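Local coordinates for long form salivary protein D7L1 (PDB 3NHI) that binds and sequesters cysteinyl leukotrienes and thromboxane A2 analogues in mosquito saliva, so blunting the host's response to blood feeding, at residues A[190-194]-A[238-242]; A[259-263]-A[283-287]; A[172-177]-A[292-296]; A[161-165]-A[185-189]. All coordinates share one frame; numbering follows the deposited sequence.

Contact 1 (A[190-194]-A[238-242]); sequences IDCIF and AYDYY
A water molecule joins D191 to A238: it donates to D191 OD2 over 2.7 Å and accepts from the backbone A238 N over 2.9 Å. The amide it takes up belongs to the first turn of helix 238-246, where no earlier turn supplies a carbonyl, and a carboxylate near that helix start would probably interact favourably with the helix dipole. D191 turns CG away from its own amide nitrogen (chi1 -179°), which places the carboxylate at the margin of the contact. Inside this margin the side-chain contacts are apolar. The A238 methyl fits against the backbone of helix 184-196, its CB 3.5 Å from D191 CA and 3.7 Å from F194 CB. I190 reaches over Y242 at about a right angle; its CD1 stands over the middle of the phenol ring, 3.7 Å from the centroid in a CH-pi contact, while its other branch, CG2, rests on Y242 CB. The F194 ring packs against the first turn of the second helix, crossing the Y241 and Y242 side chains at about a right angle, with A238 O over one face, 3.6 Å from F194 CE2. Y199 meets F194 edge-to-face, and Y239 OH is hydrogen-bonded to G182 N. The segment axes cross at 86° and approach to 9.0 Å. No direct hydrogen bond joins them, so the buried crossing depends on methyl-to-ring and ring-to-backbone packing, with one water-mediated polar link at its margin.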
# COMPACT_ATOMS: atom_id res chain seq x y z
N ILE A 190 -16.68 -4.91 1.54
CA ILE A 190 -16.08 -4.82 0.22
C ILE A 190 -15.53 -3.42 -0.08
O ILE A 190 -14.47 -3.29 -0.71
CB ILE A 190 -17.06 -5.34 -0.88
CG1 ILE A 190 -17.32 -6.85 -0.71
CG2 ILE A 190 -16.52 -5.07 -2.28
CD1 ILE A 190 -16.06 -7.77 -0.77
N ASP A 191 -16.21 -2.37 0.38
CA ASP A 191 -15.68 -1.02 0.24
C ASP A 191 -14.35 -0.89 0.98
O ASP A 191 -13.36 -0.36 0.44
CB ASP A 191 -16.68 0.03 0.72
CG ASP A 191 -16.15 1.43 0.56
OD1 ASP A 191 -15.86 2.06 1.60
OD2 ASP A 191 -16.00 1.89 -0.58
N CYS A 192 -14.32 -1.40 2.21
CA CYS A 192 -13.13 -1.34 3.04
C CYS A 192 -11.99 -2.12 2.37
O CYS A 192 -10.83 -1.68 2.36
CB CYS A 192 -13.49 -1.88 4.43
SG CYS A 192 -12.13 -2.10 5.59
N ILE A 193 -12.31 -3.27 1.79
CA ILE A 193 -11.29 -4.07 1.13
C ILE A 193 -10.78 -3.40 -0.14
O ILE A 193 -9.57 -3.34 -0.37
CB ILE A 193 -11.81 -5.49 0.84
CG1 ILE A 193 -12.04 -6.24 2.16
CG2 ILE A 193 -10.83 -6.26 -0.02
CD1 ILE A 193 -12.94 -7.46 2.02
N PHE A 194 -11.69 -2.90 -0.97
CA PHE A 194 -11.28 -2.24 -2.21
C PHE A 194 -10.37 -1.05 -1.93
O PHE A 194 -9.39 -0.81 -2.66
CB PHE A 194 -12.49 -1.82 -3.06
CG PHE A 194 -12.96 -2.89 -4.04
CD1 PHE A 194 -13.02 -4.23 -3.67
CD2 PHE A 194 -13.34 -2.53 -5.33
CE1 PHE A 194 -13.45 -5.21 -4.58
CE2 PHE A 194 -13.78 -3.49 -6.25
CZ PHE A 194 -13.83 -4.83 -5.88
N ALA A 238 -17.76 0.15 -4.63
CA ALA A 238 -16.91 -1.03 -4.57
C ALA A 238 -17.71 -2.32 -4.76
O ALA A 238 -17.33 -3.17 -5.57
CB ALA A 238 -16.14 -1.07 -3.26
N TYR A 239 -18.81 -2.46 -4.02
CA TYR A 239 -19.65 -3.65 -4.12
C TYR A 239 -20.17 -3.90 -5.53
O TYR A 239 -20.23 -5.06 -5.96
CB TYR A 239 -20.81 -3.60 -3.12
CG TYR A 239 -21.59 -4.89 -3.11
CD1 TYR A 239 -21.04 -6.06 -2.57
CD2 TYR A 239 -22.86 -4.96 -3.68
CE1 TYR A 239 -21.75 -7.25 -2.56
CE2 TYR A 239 -23.58 -6.14 -3.67
CZ TYR A 239 -23.01 -7.29 -3.12
OH TYR A 239 -23.71 -8.47 -3.13
N ASP A 240 -20.51 -2.83 -6.25
CA ASP A 240 -20.96 -2.98 -7.63
C ASP A 240 -19.91 -3.62 -8.52
O ASP A 240 -20.21 -4.56 -9.27
CB ASP A 240 -21.41 -1.64 -8.21
CG ASP A 240 -22.52 -1.00 -7.41
OD1 ASP A 240 -23.46 -1.73 -7.00
OD2 ASP A 240 -22.47 0.22 -7.19
N TYR A 241 -18.66 -3.14 -8.42
CA TYR A 241 -17.57 -3.70 -9.21
C TYR A 241 -17.26 -5.14 -8.83
O TYR A 241 -17.04 -5.98 -9.69
CB TYR A 241 -16.31 -2.84 -9.09
CG TYR A 241 -16.49 -1.44 -9.64
CD1 TYR A 241 -16.40 -0.34 -8.80
CD2 TYR A 241 -16.80 -1.24 -10.98
CE1 TYR A 241 -16.60 0.95 -9.29
CE2 TYR A 241 -16.98 0.05 -11.48
CZ TYR A 241 -16.87 1.14 -10.63
OH TYR A 241 -17.07 2.41 -11.11
N TYR A 242 -17.29 -5.42 -7.54
CA TYR A 242 -17.12 -6.76 -7.03
C TYR A 242 -18.16 -7.73 -7.62
O TYR A 242 -17.80 -8.80 -8.11
CB TYR A 242 -17.20 -6.70 -5.50
CG TYR A 242 -17.14 -8.00 -4.75
CD1 TYR A 242 -15.97 -8.76 -4.69
CD2 TYR A 242 -18.25 -8.47 -4.07
CE1 TYR A 242 -15.92 -9.95 -3.99
CE2 TYR A 242 -18.21 -9.65 -3.35
CZ TYR A 242 -17.04 -10.39 -3.31
OH TYR A 242 -16.99 -11.57 -2.60
O HOH W 1 -17.66 2.22 -2.65

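Contact 2 (A[259-263]-A[283-287]); sequences DFHEL and VKEEM
V283 opens the facing side of helix 280-288, which packs on helix 251-266 in a nearly parallel helix pair, the segment axes 9.6 Å apart and inclined by 29°. The two V283 methyls divide the work: CG1 lies 3.7 Å from the carbonyl D259 O and also nears L263 CB, while CG2 touches F260 CD1. K284 starts away from the partner helix, but its chain returns toward D259. K284 NZ and D259 OD2 remain 4.2 Å apart, too far for a salt bridge; a water donates to the carboxylate and accepts a weak bond from the ammonium. D259 OD1 has firmer partners, R176 and Y178. E286 offers its CB to the L263 methyls, 3.7 Å from CD2, and then bends off so that its carboxylate pairs with K275. M287 completes the interface, its CG against L263 CB. With CG anti to the carbonyl carbon (chi1 -75°) and a bend at chi3, its thioether end lies across the extended E262 chain at about a right angle. The E262 carboxylate is itself held by R176, S154 and T293. The sulfur M287 SD ends 3.6 Å from E262 OE1 and 3.7 Å from the backbone L263 N.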
# COMPACT_ATOMS: atom_id res chain seq x y z
N ASP A 259 -7.93 -13.49 -3.95
CA ASP A 259 -7.38 -14.33 -2.88
C ASP A 259 -5.87 -14.11 -2.75
O ASP A 259 -5.35 -14.01 -1.63
CB ASP A 259 -7.64 -15.82 -3.13
CG ASP A 259 -9.11 -16.21 -3.05
OD1 ASP A 259 -9.94 -15.42 -2.55
OD2 ASP A 259 -9.43 -17.35 -3.46
N PHE A 260 -5.17 -14.01 -3.88
CA PHE A 260 -3.72 -13.75 -3.82
C PHE A 260 -3.46 -12.39 -3.19
O PHE A 260 -2.56 -12.25 -2.36
CB PHE A 260 -3.09 -13.86 -5.21
CG PHE A 260 -1.58 -13.78 -5.21
CD1 PHE A 260 -0.82 -14.41 -4.22
CD2 PHE A 260 -0.93 -13.12 -6.23
CE1 PHE A 260 0.58 -14.36 -4.25
CE2 PHE A 260 0.47 -13.07 -6.28
CZ PHE A 260 1.22 -13.69 -5.29
N HIS A 261 -4.27 -11.39 -3.55
CA HIS A 261 -4.10 -10.09 -2.91
C HIS A 261 -4.47 -10.14 -1.43
O HIS A 261 -3.84 -9.44 -0.62
CB HIS A 261 -4.83 -8.97 -3.65
CG HIS A 261 -4.22 -7.61 -3.44
ND1 HIS A 261 -4.46 -6.56 -4.30
CD2 HIS A 261 -3.36 -7.14 -2.50
CE1 HIS A 261 -3.79 -5.49 -3.89
NE2 HIS A 261 -3.12 -5.82 -2.80
N GLU A 262 -5.44 -10.97 -1.04
CA GLU A 262 -5.66 -11.13 0.40
C GLU A 262 -4.36 -11.53 1.12
O GLU A 262 -3.97 -10.90 2.11
CB GLU A 262 -6.78 -12.12 0.75
CG GLU A 262 -6.93 -12.13 2.26
CD GLU A 262 -8.04 -13.00 2.82
OE1 GLU A 262 -8.68 -13.76 2.07
OE2 GLU A 262 -8.24 -12.92 4.05
N LEU A 263 -3.69 -12.56 0.60
CA LEU A 263 -2.42 -12.98 1.17
C LEU A 263 -1.40 -11.85 1.21
O LEU A 263 -0.78 -11.59 2.24
CB LEU A 263 -1.86 -14.17 0.38
CG LEU A 263 -0.45 -14.63 0.74
CD1 LEU A 263 -0.30 -14.97 2.24
CD2 LEU A 263 -0.10 -15.80 -0.14
N VAL A 283 -1.66 -20.49 -2.15
CA VAL A 283 -2.11 -19.24 -1.53
C VAL A 283 -2.91 -19.54 -0.25
O VAL A 283 -2.65 -18.94 0.80
CB VAL A 283 -2.95 -18.39 -2.52
CG1 VAL A 283 -3.62 -17.22 -1.80
CG2 VAL A 283 -2.07 -17.87 -3.63
N LYS A 284 -3.84 -20.47 -0.33
CA LYS A 284 -4.64 -20.85 0.82
C LYS A 284 -3.79 -21.39 1.97
O LYS A 284 -3.98 -21.00 3.12
CB LYS A 284 -5.74 -21.84 0.42
CG LYS A 284 -6.80 -21.20 -0.47
CD LYS A 284 -7.94 -22.16 -0.77
CE LYS A 284 -8.97 -21.53 -1.69
NZ LYS A 284 -8.47 -21.40 -3.08
N GLU A 285 -2.82 -22.24 1.66
CA GLU A 285 -1.91 -22.76 2.69
C GLU A 285 -1.11 -21.65 3.37
O GLU A 285 -0.98 -21.63 4.59
CB GLU A 285 -0.99 -23.85 2.12
CG GLU A 285 -1.71 -25.15 1.79
CD GLU A 285 -2.51 -25.71 2.97
OE1 GLU A 285 -3.73 -25.94 2.82
OE2 GLU A 285 -1.92 -25.90 4.06
N GLU A 286 -0.61 -20.71 2.58
CA GLU A 286 0.12 -19.56 3.13
C GLU A 286 -0.77 -18.68 4.01
O GLU A 286 -0.31 -18.16 5.04
CB GLU A 286 0.74 -18.75 2.00
CG GLU A 286 1.92 -19.44 1.33
CD GLU A 286 3.24 -19.04 1.94
OE1 GLU A 286 4.13 -18.61 1.17
OE2 GLU A 286 3.39 -19.13 3.18
N MET A 287 -2.03 -18.52 3.63
CA MET A 287 -2.96 -17.69 4.40
C MET A 287 -3.28 -18.28 5.77
O MET A 287 -3.57 -17.54 6.70
CB MET A 287 -4.24 -17.40 3.62
CG MET A 287 -4.04 -16.36 2.52
SD MET A 287 -5.54 -15.46 2.08
CE MET A 287 -6.44 -16.72 1.18
O HOH W 2 -8.15 -18.89 -5.09

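Contact 3 (A[172-177]-A[292-296]); sequences WKNGRR and TTVHF. With SO4 (sulfate ion), chain D.
H295 lies flat over the backbone of G175: the glycine CA stands above the centre of the imidazole, 3.5 Å from its centroid and 10° off the ring normal, in a CH-pi contact. G175, at phi 126°, has no side chain to stand between its CA and the ring. R177 comes to the edge of the same ring, CG 3.5 Å from H295 NE2, with its guanidinium plane nearly perpendicular to the imidazole. Farther out, R177 NH2 donates over 2.7 Å to O4 of a sulfate, probably from the crystallisation liquor; Y178 N and K255 also bind it. R176 runs obliquely past T293. R176 N gives a straight bond of 2.8 Å to T293 O, in the carbonyl plane, and R176 NE bonds T293 OG1 at 3.0 Å, tilted from the guanidinium plane. A chi1 of 61° sets that hydroxyl between backbone N and carbonyl carbon, where E262 is also hydrogen-bonded to it. NH2 of the same R176 guanidinium forms salt bridges with E262 and D259, while R176 CG covers one face of W172. Thus the C-terminal tail docks on a type I turn, W172 to G175, and the residues that follow it, with an ST turn at T292.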
# COMPACT_ATOMS: atom_id res chain seq x y z
N TRP A 172 -18.86 -14.58 6.61
CA TRP A 172 -17.61 -15.27 6.38
C TRP A 172 -17.14 -16.06 7.60
O TRP A 172 -15.97 -16.46 7.69
CB TRP A 172 -16.53 -14.27 5.94
CG TRP A 172 -16.88 -13.47 4.70
CD1 TRP A 172 -17.83 -13.77 3.76
CD2 TRP A 172 -16.23 -12.27 4.26
NE1 TRP A 172 -17.83 -12.80 2.77
CE2 TRP A 172 -16.86 -11.88 3.06
CE3 TRP A 172 -15.19 -11.48 4.77
CZ2 TRP A 172 -16.47 -10.73 2.35
CZ3 TRP A 172 -14.81 -10.35 4.08
CH2 TRP A 172 -15.44 -9.99 2.88
N LYS A 173 -18.07 -16.32 8.52
CA LYS A 173 -17.77 -17.03 9.78
C LYS A 173 -17.03 -18.36 9.61
O LYS A 173 -16.11 -18.66 10.38
CB LYS A 173 -19.05 -17.23 10.60
CG LYS A 173 -18.84 -17.93 11.96
CD LYS A 173 -18.10 -17.04 12.95
CE LYS A 173 -18.05 -17.66 14.34
NZ LYS A 173 -19.34 -17.50 15.08
N ASN A 174 -17.43 -19.16 8.63
CA ASN A 174 -16.75 -20.43 8.35
C ASN A 174 -15.58 -20.30 7.36
O ASN A 174 -14.96 -21.29 6.99
CB ASN A 174 -17.77 -21.47 7.87
CG ASN A 174 -18.79 -21.85 8.94
OD1 ASN A 174 -18.48 -21.86 10.14
ND2 ASN A 174 -20.00 -22.17 8.51
N GLY A 175 -15.27 -19.06 6.98
CA GLY A 175 -14.29 -18.74 5.94
C GLY A 175 -14.97 -17.85 4.90
O GLY A 175 -16.16 -18.00 4.63
N ARG A 176 -14.21 -16.92 4.33
CA ARG A 176 -14.75 -16.03 3.30
C ARG A 176 -15.12 -16.80 2.04
O ARG A 176 -14.37 -17.65 1.58
CB ARG A 176 -13.73 -14.94 2.98
CG ARG A 176 -14.17 -13.97 1.89
CD ARG A 176 -13.18 -12.82 1.74
NE ARG A 176 -11.84 -13.23 1.31
CZ ARG A 176 -11.50 -13.48 0.05
NH1 ARG A 176 -12.40 -13.39 -0.93
NH2 ARG A 176 -10.25 -13.84 -0.24
N ARG A 177 -16.28 -16.49 1.49
CA ARG A 177 -16.67 -17.05 0.20
C ARG A 177 -17.19 -15.93 -0.70
O ARG A 177 -17.20 -14.75 -0.31
CB ARG A 177 -17.68 -18.20 0.37
CG ARG A 177 -17.10 -19.41 1.12
CD ARG A 177 -17.95 -20.65 1.02
NE ARG A 177 -17.88 -21.27 -0.31
CZ ARG A 177 -18.45 -22.43 -0.62
NH1 ARG A 177 -19.14 -23.11 0.30
NH2 ARG A 177 -18.34 -22.92 -1.84
N THR A 292 -6.13 -14.16 8.49
CA THR A 292 -6.86 -14.00 7.23
C THR A 292 -8.26 -14.60 7.33
O THR A 292 -8.66 -15.12 8.38
CB THR A 292 -6.14 -14.70 6.06
OG1 THR A 292 -6.25 -16.12 6.24
CG2 THR A 292 -4.69 -14.29 5.98
N THR A 293 -9.00 -14.55 6.22
CA THR A 293 -10.36 -15.06 6.17
C THR A 293 -10.43 -16.44 5.53
O THR A 293 -11.50 -16.88 5.12
CB THR A 293 -11.31 -14.09 5.42
OG1 THR A 293 -10.86 -13.92 4.07
CG2 THR A 293 -11.38 -12.74 6.11
N VAL A 294 -9.30 -17.13 5.49
CA VAL A 294 -9.19 -18.46 4.87
C VAL A 294 -9.99 -19.53 5.63
O VAL A 294 -10.23 -19.40 6.83
CB VAL A 294 -7.69 -18.87 4.72
CG1 VAL A 294 -7.08 -19.31 6.05
CG2 VAL A 294 -7.51 -19.96 3.64
N HIS A 295 -10.39 -20.57 4.90
CA HIS A 295 -11.04 -21.74 5.48
C HIS A 295 -10.01 -22.68 6.11
O HIS A 295 -9.01 -23.02 5.49
CB HIS A 295 -11.82 -22.51 4.41
CG HIS A 295 -13.02 -21.79 3.89
ND1 HIS A 295 -12.93 -20.71 3.03
CD2 HIS A 295 -14.34 -22.00 4.09
CE1 HIS A 295 -14.14 -20.29 2.73
NE2 HIS A 295 -15.02 -21.05 3.36
N PHE A 296 -10.29 -23.09 7.34
CA PHE A 296 -9.44 -24.04 8.06
C PHE A 296 -10.07 -25.43 8.12
O PHE A 296 -11.22 -25.62 7.71
CB PHE A 296 -9.15 -23.53 9.47
CG PHE A 296 -8.24 -22.33 9.52
CD1 PHE A 296 -8.76 -21.04 9.56
CD2 PHE A 296 -6.86 -22.50 9.52
CE1 PHE A 296 -7.92 -19.94 9.60
CE2 PHE A 296 -6.01 -21.40 9.56
CZ PHE A 296 -6.54 -20.12 9.60
S SO4 D . -17.12 -19.67 -3.80
O1 SO4 D . -18.13 -19.05 -4.65
O2 SO4 D . -17.05 -18.97 -2.53
O3 SO4 D . -15.82 -19.60 -4.47
O4 SO4 D . -17.48 -21.07 -3.58
O HOH W 3 -14.06 -24.46 6.04

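Contact 4 (A[161-165]-A[185-189]); sequences KRAWK and ELKDA
The indole of W164 lies over the first turn of helix 184-196, one face resting on E185 CB, which sits 3.3 Å from W164 NE1. CB stands over that face displaced toward the rim of the indole, in a CH-pi contact with the five-membered ring, and the carboxylate plane of E185 is within 12° of the indole plane. The bend at chi2 (86°) carries that carboxylate past the ring, where a water accepts from W164 NE1 over 2.9 Å and donates to E185 OE1. This water lies in the indole plane at its edge, so the N-H and the carboxylate are linked without touching. At the far side of the indole, CZ3 meets the A189 methyl at 3.9 Å and CH2 approaches L186 CD1. A163 packs beside the ring: its CB is 3.6 Å from A189 CB, and its carbonyl O lies 3.3 Å from E185 CG. Nearby the backbones close to 5.0 Å between A163 CA and E185 CA. Toward solvent, a second water donates to D188 OD2 over 2.8 Å and to R162 O near the end of helix 155-163. In the next shell W172 meets W164 with its ring plane at about 55° and also touches L186, while S170 and E171 line the indole. S183 OG accepts from L186 N near the start of its helix. W164, the first residue to leave helical geometry after helix 155-163, packs the end of that helix on helix 184-196, a helix-helix contact within the all-helical odorant-binding-protein fold (PBP/GOBP family).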
# COMPACT_ATOMS: atom_id res chain seq x y z
N LYS A 161 -14.01 -7.68 10.43
CA LYS A 161 -14.16 -7.36 11.85
C LYS A 161 -14.95 -6.07 12.04
O LYS A 161 -15.70 -5.93 13.01
CB LYS A 161 -12.77 -7.25 12.51
CG LYS A 161 -12.79 -6.90 13.99
CD LYS A 161 -11.44 -7.07 14.65
CE LYS A 161 -11.54 -6.62 16.10
NZ LYS A 161 -10.41 -7.14 16.93
N ARG A 162 -14.80 -5.12 11.12
CA ARG A 162 -15.51 -3.86 11.25
C ARG A 162 -16.87 -3.82 10.55
O ARG A 162 -17.74 -3.03 10.93
CB ARG A 162 -14.61 -2.70 10.84
CG ARG A 162 -13.67 -2.38 11.97
CD ARG A 162 -12.29 -2.12 11.50
NE ARG A 162 -11.41 -2.03 12.66
CZ ARG A 162 -10.65 -3.02 13.13
NH1 ARG A 162 -10.63 -4.22 12.54
NH2 ARG A 162 -9.90 -2.80 14.20
N ALA A 163 -17.06 -4.70 9.58
CA ALA A 163 -18.35 -4.80 8.89
C ALA A 163 -19.40 -5.58 9.68
O ALA A 163 -20.58 -5.22 9.67
CB ALA A 163 -18.15 -5.43 7.52
N TRP A 164 -18.96 -6.65 10.34
CA TRP A 164 -19.82 -7.45 11.21
C TRP A 164 -19.36 -7.31 12.65
O TRP A 164 -18.57 -8.11 13.15
CB TRP A 164 -19.80 -8.93 10.79
CG TRP A 164 -20.51 -9.22 9.50
CD1 TRP A 164 -21.85 -9.45 9.33
CD2 TRP A 164 -19.92 -9.34 8.19
NE1 TRP A 164 -22.13 -9.71 8.01
CE2 TRP A 164 -20.96 -9.64 7.29
CE3 TRP A 164 -18.61 -9.22 7.70
CZ2 TRP A 164 -20.74 -9.82 5.92
CZ3 TRP A 164 -18.39 -9.41 6.35
CH2 TRP A 164 -19.44 -9.70 5.47
N LYS A 165 -19.85 -6.26 13.30
CA LYS A 165 -19.45 -5.95 14.67
C LYS A 165 -20.68 -5.86 15.60
O LYS A 165 -20.58 -5.39 16.74
CB LYS A 165 -18.61 -4.66 14.71
CG LYS A 165 -19.35 -3.39 14.28
CD LYS A 165 -18.42 -2.17 14.33
CE LYS A 165 -19.17 -0.84 14.51
NZ LYS A 165 -20.19 -0.55 13.46
N GLU A 185 -23.68 -5.11 5.40
CA GLU A 185 -22.39 -5.50 5.96
C GLU A 185 -21.42 -5.94 4.87
O GLU A 185 -20.24 -5.58 4.90
CB GLU A 185 -22.57 -6.61 7.01
CG GLU A 185 -23.38 -6.22 8.26
CD GLU A 185 -24.88 -6.40 8.10
OE1 GLU A 185 -25.34 -6.83 7.02
OE2 GLU A 185 -25.58 -6.09 9.07
N LEU A 186 -21.89 -6.72 3.92
CA LEU A 186 -21.03 -7.15 2.81
C LEU A 186 -20.59 -5.95 1.98
O LEU A 186 -19.42 -5.85 1.59
CB LEU A 186 -21.73 -8.21 1.95
CG LEU A 186 -20.90 -8.78 0.79
CD1 LEU A 186 -19.61 -9.46 1.28
CD2 LEU A 186 -21.75 -9.76 0.02
N LYS A 187 -21.51 -5.03 1.70
CA LYS A 187 -21.15 -3.84 0.95
C LYS A 187 -20.08 -3.04 1.68
O LYS A 187 -19.13 -2.55 1.06
CB LYS A 187 -22.38 -2.96 0.67
CG LYS A 187 -23.39 -3.66 -0.23
CD LYS A 187 -24.60 -2.77 -0.49
CE LYS A 187 -25.57 -3.44 -1.45
NZ LYS A 187 -26.88 -2.71 -1.47
N ASP A 188 -20.22 -2.91 3.00
CA ASP A 188 -19.23 -2.20 3.80
C ASP A 188 -17.87 -2.90 3.77
O ASP A 188 -16.83 -2.26 3.53
CB ASP A 188 -19.70 -2.02 5.24
CG ASP A 188 -18.71 -1.22 6.05
OD1 ASP A 188 -18.65 0.02 5.86
OD2 ASP A 188 -17.97 -1.82 6.85
N ALA A 189 -17.87 -4.21 4.01
CA ALA A 189 -16.64 -4.98 3.97
C ALA A 189 -15.92 -4.81 2.64
O ALA A 189 -14.71 -4.57 2.61
CB ALA A 189 -16.91 -6.46 4.25
O HOH W 4 -17.49 -0.29 9.14
O HOH W 5 -24.79 -9.88 6.90

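How the contacts relate
Contacts 1 and 4 share helix 184-196, their centres 11 Å apart, and Y239 of contact 1 packs on L186 and K187 of contact 4. W172 of contact 3 ties this pair to the tail: its indole also touches I193 of contact 1 and A189 of contact 4. Contact 2 joins contact 3 through E262, whose OE1 is 2.8 Å from R176 NH2 in a salt bridge. Contact 2 does not touch contact 1 or 4, the nearest atoms being about 7 and 10 Å away. The eicosanoid pocket is formed by residues between 12 and 151, and contacts 1, 3 and 4 lie away from it; in contact 2 the L263 side chain is about 12 Å from that of K151, a ligand-binding residue.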